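Protease (Penicillium cyclopium, PDB 5Z6O) is a subtilisin-type serine protease of the proteinase K kind that cleaves peptide bonds in proteins, probably including casein, gelatin and collagen. Local coordinates at residues 254-259 with 274-279. Numbering follows the deposited sequence.
Sequences ARIVQD and KLLYNG
Lys-274 reaches across to the C-terminal end of helix 249-259 and donates a hydrogen bond to a backbone carbonyl there. This is the C-terminal part of the subtilase fold, away from the active site, where the chain returns past that helix as a short strand, 274-275, paired antiparallel with 261-262. The lysine chain crosses the Val-257 side chain at about a right angle, with CD 3.8 Å from Val-257 CG1. A bend at the last torsion (chi4 -109°) turns NZ onto Val-257 O, a hydrogen bond of 2.8 Å. NZ also donates to Ala-260 O, so one ammonium group grips two carbonyls at the helix end. A methionine in its place would probably leave the carbonyls of Val-257 and Ala-260 without this shared donor. Deeper in, Ile-256 and Leu-276 cross obliquely, with the Ile-256 branch methyl CG2 3.8 Å from Leu-276 CD1. Leu-205 of the main parallel sheet and helix 227-245 pack against both residues. Water 1 bridges the backbones, donating to Ile-256 O and accepting from Tyr-277 N. The Tyr-277 ring turns its edge to the helix terminus, while its OH is hydrogen-bonded to Asn-281 N. Asp-259 O lies near the ring plane, 3.6 Å from Tyr-277 CD2.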
ATOM      1  N   ALA A 254      -5.057  13.163  -2.836  1.00 10.37           N
ATOM      2  CA  ALA A 254      -4.850  14.583  -2.563  1.00 12.08           C
ATOM      3  C   ALA A 254      -4.991  14.884  -1.072  1.00  8.40           C
ATOM      4  O   ALA A 254      -4.243  15.717  -0.532  1.00 12.89           O
ATOM      5  CB  ALA A 254      -5.845  15.430  -3.368  1.00 14.86           C
ATOM      6  N   ARG A 255      -5.905  14.188  -0.398  1.00 10.52           N
ATOM      7  CA  ARG A 255      -6.089  14.399   1.036  1.00 11.52           C
ATOM      8  C   ARG A 255      -4.884  13.888   1.836  1.00  8.36           C
ATOM      9  O   ARG A 255      -4.438  14.534   2.795  1.00  9.70           O
ATOM     10  CB  ARG A 255      -7.367  13.700   1.484  1.00 12.01           C
ATOM     11  CG  ARG A 255      -7.622  13.748   2.995  1.00 11.43           C
ATOM     12  CD  ARG A 255      -7.757  15.181   3.503  1.00 20.22           C
ATOM     13  NE  ARG A 255      -8.109  15.133   4.912  1.00 15.76           N
ATOM     14  CZ  ARG A 255      -7.884  16.113   5.767  1.00 18.57           C
ATOM     15  NH1 ARG A 255      -8.227  15.959   7.042  1.00 23.53           N
ATOM     16  NH2 ARG A 255      -7.304  17.232   5.344  1.00 21.64           N
ATOM     17  N   ILE A 256      -4.344  12.729   1.454  1.00 12.07           N
ATOM     18  CA  ILE A 256      -3.127  12.230   2.097  1.00 10.66           C
ATOM     19  C   ILE A 256      -1.967  13.193   1.876  1.00  9.80           C
ATOM     20  O   ILE A 256      -1.189  13.466   2.797  1.00 11.18           O
ATOM     21  CB  ILE A 256      -2.809  10.819   1.582  1.00  8.50           C
ATOM     22  CG1 ILE A 256      -3.810   9.848   2.179  1.00 12.15           C
ATOM     23  CG2 ILE A 256      -1.354  10.411   1.876  1.00 12.63           C
ATOM     24  CD1 ILE A 256      -3.884   8.536   1.385  1.00 12.97           C
ATOM     25  N   VAL A 257      -1.853  13.763   0.680  1.00 10.14           N
ATOM     26  CA  VAL A 257      -0.746  14.684   0.445  1.00 12.71           C
ATOM     27  C   VAL A 257      -0.918  15.954   1.286  1.00 10.70           C
ATOM     28  O   VAL A 257       0.058  16.507   1.820  1.00 13.23           O
ATOM     29  CB  VAL A 257      -0.611  14.997  -1.064  1.00 11.46           C
ATOM     30  CG1 VAL A 257       0.319  16.184  -1.268  1.00 15.07           C
ATOM     31  CG2 VAL A 257      -0.171  13.725  -1.867  1.00 11.28           C
ATOM     32  N   GLN A 258      -2.170  16.403   1.456  1.00 11.60           N
ATOM     33  CA  GLN A 258      -2.463  17.591   2.256  1.00 15.54           C
ATOM     34  C   GLN A 258      -2.113  17.367   3.727  1.00 18.27           C
ATOM     35  O   GLN A 258      -1.600  18.271   4.395  1.00 16.22           O
ATOM     36  CB  GLN A 258      -3.951  17.949   2.102  1.00 16.91           C
ATOM     37  CG  GLN A 258      -4.392  19.126   2.911  1.00 32.64           C
ATOM     38  CD  GLN A 258      -5.869  19.437   2.725  1.00 50.37           C
ATOM     39  OE1 GLN A 258      -6.719  18.539   2.727  1.00 36.63           O
ATOM     40  NE2 GLN A 258      -6.182  20.725   2.563  1.00 48.70           N
ATOM     41  N   ASP A 259      -2.413  16.176   4.252  1.00 10.93           N
ATOM     42  CA  ASP A 259      -2.093  15.831   5.652  1.00  9.80           C
ATOM     43  C   ASP A 259      -0.598  15.616   5.879  1.00 13.97           C
ATOM     44  O   ASP A 259      -0.124  15.708   7.018  1.00 11.51           O
ATOM     45  CB  ASP A 259      -2.787  14.518   6.030  1.00 12.52           C
ATOM     46  CG  ASP A 259      -4.117  14.685   6.716  1.00 24.96           C
ATOM     47  OD1 ASP A 259      -4.387  15.707   7.403  1.00 29.42           O
ATOM     48  OD2 ASP A 259      -4.882  13.684   6.635  1.00 29.10           O
ATOM     49  N   LYS A 274       7.393  15.267   1.363  1.00  9.66           N
ATOM     50  CA  LYS A 274       6.250  14.967   2.224  1.00  8.68           C
ATOM     51  C   LYS A 274       6.260  13.510   2.654  1.00  7.73           C
ATOM     52  O   LYS A 274       6.573  12.622   1.863  1.00  8.51           O
ATOM     53  CB  LYS A 274       4.930  15.268   1.502  1.00  9.46           C
ATOM     54  CG  LYS A 274       4.597  16.776   1.603  1.00 18.44           C
ATOM     55  CD  LYS A 274       3.260  17.140   1.009  1.00 31.00           C
ATOM     56  CE  LYS A 274       2.847  18.579   1.416  1.00 28.25           C
ATOM     57  NZ  LYS A 274       1.698  18.651   2.407  1.00 25.25           N
ATOM     58  N   LEU A 275       5.952  13.296   3.923  1.00  6.54           N
ATOM     59  CA  LEU A 275       5.942  11.971   4.547  1.00  8.89           C
ATOM     60  C   LEU A 275       4.547  11.685   5.090  1.00 12.01           C
ATOM     61  O   LEU A 275       3.976  12.528   5.786  1.00  8.71           O
ATOM     62  CB  LEU A 275       6.953  11.918   5.699  1.00  9.32           C
ATOM     63  CG  LEU A 275       6.917  10.571   6.498  1.00  8.11           C
ATOM     64  CD1 LEU A 275       7.262   9.376   5.608  1.00  9.55           C
ATOM     65  CD2 LEU A 275       7.919  10.678   7.646  1.00 12.41           C
ATOM     66  N   LEU A 276       4.036  10.472   4.840  1.00  5.63           N
ATOM     67  CA  LEU A 276       2.714  10.056   5.314  1.00  8.03           C
ATOM     68  C   LEU A 276       2.508  10.374   6.793  1.00  9.15           C
ATOM     69  O   LEU A 276       3.329  10.012   7.632  1.00  8.55           O
ATOM     70  CB  LEU A 276       2.582   8.545   5.114  1.00  6.45           C
ATOM     71  CG  LEU A 276       1.267   7.836   5.524  1.00  7.28           C
ATOM     72  CD1 LEU A 276       0.094   8.474   4.754  1.00  9.83           C
ATOM     73  CD2 LEU A 276       1.423   6.325   5.243  1.00  6.01           C
ATOM     74  N   TYR A 277       1.356  10.978   7.103  1.00  8.56           N
ATOM     75  CA  TYR A 277       0.935  11.302   8.472  1.00  8.67           C
ATOM     76  C   TYR A 277      -0.570  11.108   8.560  1.00  9.90           C
ATOM     77  O   TYR A 277      -1.285  11.591   7.682  1.00 11.41           O
ATOM     78  CB  TYR A 277       1.298  12.750   8.794  1.00 10.31           C
ATOM     79  CG  TYR A 277       0.843  13.182  10.153  1.00  9.51           C
ATOM     80  CD1 TYR A 277       1.319  12.547  11.299  1.00 10.21           C
ATOM     81  CD2 TYR A 277      -0.068  14.214  10.297  1.00  9.49           C
ATOM     82  CE1 TYR A 277       0.869  12.954  12.580  1.00 13.59           C
ATOM     83  CE2 TYR A 277      -0.495  14.625  11.535  1.00 17.69           C
ATOM     84  CZ  TYR A 277      -0.038  13.995  12.668  1.00 16.91           C
ATOM     85  OH  TYR A 277      -0.491  14.422  13.902  1.00 18.15           O
ATOM     86  N   ASN A 278      -1.067  10.416   9.606  1.00  7.72           N
ATOM     87  CA  ASN A 278      -2.490  10.061   9.632  1.00  8.49           C
ATOM     88  C   ASN A 278      -3.382  11.153  10.224  1.00 13.45           C
ATOM     89  O   ASN A 278      -4.595  10.958  10.265  1.00 13.49           O
ATOM     90  CB  ASN A 278      -2.728   8.697  10.377  1.00  9.34           C
ATOM     91  CG  ASN A 278      -2.562   8.780  11.904  1.00  9.49           C
ATOM     92  OD1 ASN A 278      -2.861   7.805  12.611  1.00 13.18           O
ATOM     93  ND2 ASN A 278      -2.077   9.885  12.406  1.00  7.80           N
ATOM     94  N   GLY A 279      -2.824  12.284  10.665  1.00 10.53           N
ATOM     95  CA  GLY A 279      -3.638  13.404  11.089  1.00 14.22           C
ATOM     96  C   GLY A 279      -4.199  13.298  12.495  1.00 20.65           C
ATOM     97  O   GLY A 279      -5.128  14.039  12.839  1.00 20.52           O
TER
HETATM   98  O   HOH W   1      -0.421  11.955   5.015  1.00 11.64           O